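Local structure of cellulase CEL9M (Clostridium cellulolyticum, 1IA6) at residues N29-W34 with T91-Q96; T228-A233 with L265-I270. The protein probably catalyses the endohydrolysis of beta-1,4-glucosidic linkages in cellulose, as a family 9 glycoside hydrolase that carries bound calcium and zinc. All blocks are in the same frame, centred on the assembly; numbering follows the deposited sequence. Where two conformers were deposited one is given.

Contact 1: residues N29-W34 with T91-Q96; sequences NNVFDW and TTKMLQ
With CG anti to the backbone N (chi1 -175°), Lys-93 bends at chi2, which turns the straight remainder of its chain toward the loop; NZ stops 3.1 Å from O of Asn-29. That approach is too badly angled for a hydrogen bond; the partner of the ammonium is Asp-18 OD2, in a salt bridge. The side chains of Asn-29 and Lys-93 pass one another heading in opposite senses, and the same NZ lies 4.0 Å from CG1 of Val-31.

In the modelled conformer of Asn-29, one of two, a bond between amides spans the contact. Gln-96, extended beyond CG, gives NE2 to its OD1 at 3.2 Å, bent to 143° at the hydrogen and doubtful as a permanent link. In this copy the amide planes are almost perpendicular, and NE2 comes from above the carbonyl plane of Asn-29, missing the lone pairs. Here a long loop between helix 6-15 and strand 62-63 meets the first turns of helix 91-107 at the protein surface, within the helical fold of the family 9 catalytic module. An Asx turn shapes the loop: Phe-32 N binds OD1 of Asn-30 at 2.9 Å, in the carbonyl plane. Asp-18 OD2 also accepts from Val-31 N, so one carboxylate oxygen holds both the loop backbone and the lysine of the helix.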
loop_
_atom_site.group_PDB
_atom_site.type_symbol
_atom_site.label_atom_id
_atom_site.label_comp_id
_atom_site.label_asym_id
_atom_site.label_seq_id
_atom_site.Cartn_x
_atom_site.Cartn_y
_atom_site.Cartn_z
ATOM N N ASN A 29 11.115 -0.811 -18.792
ATOM C CA ASN A 29 11.425 -1.918 -17.895
ATOM C C ASN A 29 10.143 -2.453 -17.251
ATOM O O ASN A 29 10.129 -2.840 -16.083
ATOM C CB ASN A 29 12.417 -1.452 -16.822
ATOM C CG ASN A 29 13.146 -2.604 -16.152
ATOM O OD1 ASN A 29 14.288 -2.454 -15.716
ATOM N ND2 ASN A 29 12.489 -3.752 -16.056
ATOM N N ASN A 30 9.067 -2.471 -18.034
ATOM C CA ASN A 30 7.771 -2.957 -17.570
ATOM C C ASN A 30 7.609 -4.393 -18.067
ATOM O O ASN A 30 7.831 -4.668 -19.245
ATOM C CB ASN A 30 6.665 -2.070 -18.147
ATOM C CG ASN A 30 5.333 -2.264 -17.453
ATOM O OD1 ASN A 30 4.808 -3.372 -17.391
ATOM N ND2 ASN A 30 4.778 -1.175 -16.932
ATOM N N VAL A 31 7.225 -5.310 -17.179
ATOM C CA VAL A 31 7.064 -6.710 -17.566
ATOM C C VAL A 31 5.864 -6.958 -18.468
ATOM O O VAL A 31 5.813 -7.965 -19.169
ATOM C CB VAL A 31 6.920 -7.632 -16.335
ATOM C CG1 VAL A 31 8.138 -7.495 -15.439
ATOM C CG2 VAL A 31 5.648 -7.295 -15.578
ATOM N N PHE A 32 4.898 -6.045 -18.448
ATOM C CA PHE A 32 3.704 -6.196 -19.269
ATOM C C PHE A 32 3.863 -5.465 -20.596
ATOM O O PHE A 32 3.992 -4.241 -20.631
ATOM C CB PHE A 32 2.484 -5.659 -18.519
ATOM C CG PHE A 32 2.243 -6.332 -17.197
ATOM C CD1 PHE A 32 1.955 -7.693 -17.136
ATOM C CD2 PHE A 32 2.303 -5.605 -16.011
ATOM C CE1 PHE A 32 1.727 -8.322 -15.912
ATOM C CE2 PHE A 32 2.078 -6.223 -14.781
ATOM C CZ PHE A 32 1.789 -7.584 -14.730
ATOM N N ASP A 33 3.849 -6.217 -21.692
ATOM C CA ASP A 33 4.000 -5.604 -23.003
ATOM C C ASP A 33 2.770 -4.792 -23.404
ATOM O O ASP A 33 2.819 -4.022 -24.360
ATOM C CB ASP A 33 4.303 -6.668 -24.069
ATOM C CG ASP A 33 3.268 -7.771 -24.108
ATOM O OD1 ASP A 33 2.059 -7.459 -24.136
ATOM O OD2 ASP A 33 3.663 -8.957 -24.124
ATOM N N TRP A 34 1.672 -4.953 -22.666
ATOM C CA TRP A 34 0.451 -4.213 -22.975
ATOM C C TRP A 34 0.363 -2.848 -22.293
ATOM O O TRP A 34 -0.645 -2.153 -22.418
ATOM C CB TRP A 34 -0.797 -5.043 -22.640
ATOM C CG TRP A 34 -0.711 -5.830 -21.366
ATOM C CD1 TRP A 34 -0.134 -7.057 -21.197
ATOM C CD2 TRP A 34 -1.226 -5.448 -20.084
ATOM N NE1 TRP A 34 -0.265 -7.466 -19.889
ATOM C CE2 TRP A 34 -0.929 -6.496 -19.185
ATOM C CE3 TRP A 34 -1.912 -4.319 -19.610
ATOM C CZ2 TRP A 34 -1.294 -6.450 -17.834
ATOM C CZ3 TRP A 34 -2.274 -4.273 -18.265
ATOM C CH2 TRP A 34 -1.961 -5.335 -17.394
ATOM N N THR A 91 15.056 -8.045 -4.902
ATOM C CA THR A 91 15.456 -6.730 -4.416
ATOM C C THR A 91 15.559 -5.657 -5.494
ATOM O O THR A 91 15.094 -4.534 -5.301
ATOM C CB THR A 91 16.793 -6.809 -3.673
ATOM O OG1 THR A 91 16.677 -7.749 -2.600
ATOM C CG2 THR A 91 17.165 -5.448 -3.101
ATOM N N THR A 92 16.171 -5.997 -6.622
ATOM C CA THR A 92 16.333 -5.039 -7.709
ATOM C C THR A 92 15.002 -4.514 -8.234
ATOM O O THR A 92 14.827 -3.307 -8.395
ATOM C CB THR A 92 17.115 -5.658 -8.878
ATOM O OG1 THR A 92 18.417 -6.045 -8.424
ATOM C CG2 THR A 92 17.253 -4.657 -10.017
ATOM N N LYS A 93 14.069 -5.420 -8.504
ATOM C CA LYS A 93 12.760 -5.032 -9.015
ATOM C C LYS A 93 12.012 -4.220 -7.960
ATOM O O LYS A 93 11.389 -3.209 -8.271
ATOM C CB LYS A 93 11.950 -6.280 -9.390
ATOM C CG LYS A 93 10.608 -5.990 -10.059
ATOM C CD LYS A 93 10.788 -5.290 -11.399
ATOM C CE LYS A 93 9.446 -5.064 -12.079
ATOM N NZ LYS A 93 9.574 -4.407 -13.411
ATOM N N MET A 94 12.085 -4.664 -6.709
ATOM C CA MET A 94 11.417 -3.962 -5.619
ATOM C C MET A 94 11.893 -2.509 -5.543
ATOM O O MET A 94 11.086 -1.589 -5.398
ATOM C CB MET A 94 11.697 -4.669 -4.291
ATOM C CG MET A 94 11.022 -4.029 -3.097
ATOM S SD MET A 94 9.224 -4.217 -3.142
ATOM C CE MET A 94 8.847 -4.004 -1.420
ATOM N N LEU A 95 13.204 -2.303 -5.638
ATOM C CA LEU A 95 13.761 -0.955 -5.578
ATOM C C LEU A 95 13.278 -0.099 -6.740
ATOM O O LEU A 95 13.079 1.108 -6.589
ATOM C CB LEU A 95 15.294 -1.008 -5.549
ATOM C CG LEU A 95 15.864 -1.483 -4.207
ATOM C CD1 LEU A 95 17.367 -1.697 -4.321
ATOM C CD2 LEU A 95 15.546 -0.459 -3.135
ATOM N N GLN A 96 13.087 -0.717 -7.899
ATOM C CA GLN A 96 12.594 0.020 -9.051
ATOM C C GLN A 96 11.161 0.493 -8.791
ATOM O O GLN A 96 10.823 1.630 -9.107
ATOM C CB GLN A 96 12.638 -0.854 -10.306
ATOM C CG GLN A 96 14.030 -1.394 -10.607
ATOM C CD GLN A 96 14.119 -2.077 -11.955
ATOM O OE1 GLN A 96 13.243 -2.855 -12.325
ATOM N NE2 GLN A 96 15.190 -1.795 -12.693
#

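Contact 2: residues T228-A233 with L265-I270; sequences TYITDA and LRLAQI
Ile-230 reaches across from helix 228-236 to two side chains of helix 260-271, and its branches part at CB. The bond from CA to CB is directed at the partner helix. CG2 comes within 4.4 Å of CD2 of Leu-267, a loose touch. The other branch does the closer packing: CG1 lies 4.0 Å from CG2 of Ile-270, and CD1 at the tip settles 3.7 Å from that same methyl and 4.0 Å from CD1 of Ile-270. The two isoleucine side chains meet at a slant, with CG2 of Ile-270, anti to its own backbone N (the CG1 branch sits at chi1 -62°), lying against the end of Ile-230.

Ala-233, nearly one turn on, meets Leu-267 through its CB, 4.0 Å from CD2 of the leucine. The short helical segments run at 131° to each other, with axes 11.7 Å apart at closest approach, a wide spacing bridged by these methyls. Tyr-221 of helix 210-224 touches both isoleucines, and Tyr-276 of helix 274-289 touches Leu-267, so the pair belongs to the helix packing of the (alpha/alpha)6 barrel of family 9 glycoside hydrolases. Every group meeting across the interface is aliphatic, which implies cohesion by van der Waals and hydrophobic forces, without the directionality of polar bonds.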
loop_
_atom_site.group_PDB
_atom_site.type_symbol
_atom_site.label_atom_id
_atom_site.label_comp_id
_atom_site.label_asym_id
_atom_site.label_seq_id
_atom_site.Cartn_x
_atom_site.Cartn_y
_atom_site.Cartn_z
ATOM N N THR A 228 13.822 14.384 19.482
ATOM C CA THR A 228 12.687 15.292 19.380
ATOM C C THR A 228 11.536 14.683 18.595
ATOM O O THR A 228 10.373 14.967 18.871
ATOM C CB THR A 228 13.089 16.620 18.709
ATOM O OG1 THR A 228 13.684 16.350 17.435
ATOM C CG2 THR A 228 14.083 17.372 19.579
ATOM N N TYR A 229 11.857 13.845 17.614
ATOM C CA TYR A 229 10.817 13.215 16.811
ATOM C C TYR A 229 9.970 12.259 17.643
ATOM O O TYR A 229 8.773 12.110 17.397
ATOM C CB TYR A 229 11.435 12.469 15.628
ATOM C CG TYR A 229 11.947 13.392 14.546
ATOM C CD1 TYR A 229 11.067 14.194 13.817
ATOM C CD2 TYR A 229 13.308 13.472 14.254
ATOM C CE1 TYR A 229 11.527 15.051 12.826
ATOM C CE2 TYR A 229 13.782 14.327 13.262
ATOM C CZ TYR A 229 12.885 15.112 12.552
ATOM O OH TYR A 229 13.339 15.953 11.565
ATOM N N ILE A 230 10.584 11.606 18.625
ATOM C CA ILE A 230 9.833 10.678 19.465
ATOM C C ILE A 230 8.974 11.476 20.441
ATOM O O ILE A 230 7.881 11.052 20.808
ATOM C CB ILE A 230 10.773 9.712 20.228
ATOM C CG1 ILE A 230 11.569 8.869 19.225
ATOM C CG2 ILE A 230 9.967 8.803 21.152
ATOM C CD1 ILE A 230 10.714 8.081 18.225
ATOM N N THR A 231 9.465 12.639 20.853
ATOM C CA THR A 231 8.697 13.486 21.752
ATOM C C THR A 231 7.417 13.869 21.001
ATOM O O THR A 231 6.329 13.853 21.575
ATOM C CB THR A 231 9.492 14.756 22.143
ATOM O OG1 THR A 231 10.685 14.375 22.843
ATOM C CG2 THR A 231 8.660 15.657 23.039
ATOM N N ASP A 232 7.550 14.191 19.714
ATOM C CA ASP A 232 6.395 14.551 18.885
ATOM C C ASP A 232 5.460 13.354 18.749
ATOM O O ASP A 232 4.250 13.466 18.944
ATOM C CB ASP A 232 6.817 14.950 17.463
ATOM C CG ASP A 232 7.451 16.322 17.385
ATOM O OD1 ASP A 232 7.383 17.084 18.370
ATOM O OD2 ASP A 232 8.010 16.640 16.312
ATOM N N ALA A 233 6.036 12.210 18.397
ATOM C CA ALA A 233 5.267 10.990 18.194
ATOM C C ALA A 233 4.376 10.606 19.365
ATOM O O ALA A 233 3.205 10.273 19.173
ATOM C CB ALA A 233 6.200 9.838 17.851
ATOM N N LEU A 265 3.335 -0.148 17.340
ATOM C CA LEU A 265 4.361 -1.184 17.283
ATOM C C LEU A 265 5.759 -0.559 17.327
ATOM O O LEU A 265 6.619 -0.995 18.096
ATOM C CB LEU A 265 4.212 -2.021 16.008
ATOM C CG LEU A 265 5.277 -3.089 15.733
ATOM C CD1 LEU A 265 5.256 -4.147 16.826
ATOM C CD2 LEU A 265 5.007 -3.735 14.382
ATOM N N ARG A 266 5.983 0.468 16.512
ATOM C CA ARG A 266 7.288 1.119 16.478
ATOM C C ARG A 266 7.604 1.866 17.772
ATOM O O ARG A 266 8.756 1.885 18.216
ATOM C CB ARG A 266 7.387 2.080 15.284
ATOM C CG ARG A 266 7.210 1.398 13.933
ATOM C CD ARG A 266 8.167 1.976 12.897
ATOM N NE ARG A 266 9.533 1.504 13.109
ATOM C CZ ARG A 266 10.605 2.292 13.144
ATOM N NH1 ARG A 266 10.480 3.599 12.986
ATOM N NH2 ARG A 266 11.807 1.766 13.336
ATOM N N LEU A 267 6.593 2.479 18.379
ATOM C CA LEU A 267 6.806 3.206 19.627
ATOM C C LEU A 267 7.123 2.255 20.780
ATOM O O LEU A 267 7.874 2.605 21.692
ATOM C CB LEU A 267 5.585 4.072 19.962
ATOM C CG LEU A 267 5.526 5.399 19.199
ATOM C CD1 LEU A 267 4.256 6.164 19.569
ATOM C CD2 LEU A 267 6.762 6.231 19.533
ATOM N N ALA A 268 6.557 1.052 20.738
ATOM C CA ALA A 268 6.830 0.068 21.781
ATOM C C ALA A 268 8.297 -0.327 21.680
ATOM O O ALA A 268 8.993 -0.454 22.684
ATOM C CB ALA A 268 5.946 -1.166 21.595
ATOM N N GLN A 269 8.760 -0.501 20.446
ATOM C CA GLN A 269 10.139 -0.891 20.166
ATOM C C GLN A 269 11.134 0.199 20.548
ATOM O O GLN A 269 12.182 -0.077 21.133
ATOM C CB GLN A 269 10.279 -1.212 18.676
ATOM C CG GLN A 269 11.640 -1.734 18.254
ATOM C CD GLN A 269 11.676 -2.107 16.784
ATOM O OE1 GLN A 269 10.638 -2.358 16.169
ATOM N NE2 GLN A 269 12.874 -2.161 16.216
ATOM N N ILE A 270 10.788 1.437 20.218
ATOM C CA ILE A 270 11.639 2.589 20.487
ATOM C C ILE A 270 11.627 3.127 21.920
ATOM O O ILE A 270 12.675 3.506 22.445
ATOM C CB ILE A 270 11.275 3.741 19.521
ATOM C CG1 ILE A 270 11.532 3.297 18.079
ATOM C CG2 ILE A 270 12.078 4.992 19.845
ATOM C CD1 ILE A 270 11.017 4.273 17.042
#

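From the N terminus the chain passes through helix 6-15 into the long loop that holds 29-34, then through helices 64-80 and 82-87 before 91-96 comes back to that loop; there contact 1 closes. Helices 152-169, 174-193 and 210-224 follow before contact 2 opens at 228-233; it closes at 265-270, which begins 32 residues on from the end of 228-233. The two are in series, neither enclosing nor crossing the other, and their centres are 34 Å apart. Contact 1 ties a loop to a helix at the surface through polar groups, whereas contact 2 joins two helices through aliphatic ones. Both lie in the family 9 catalytic module, and the calcium ion is about 14 Å from the side chain of Leu-267.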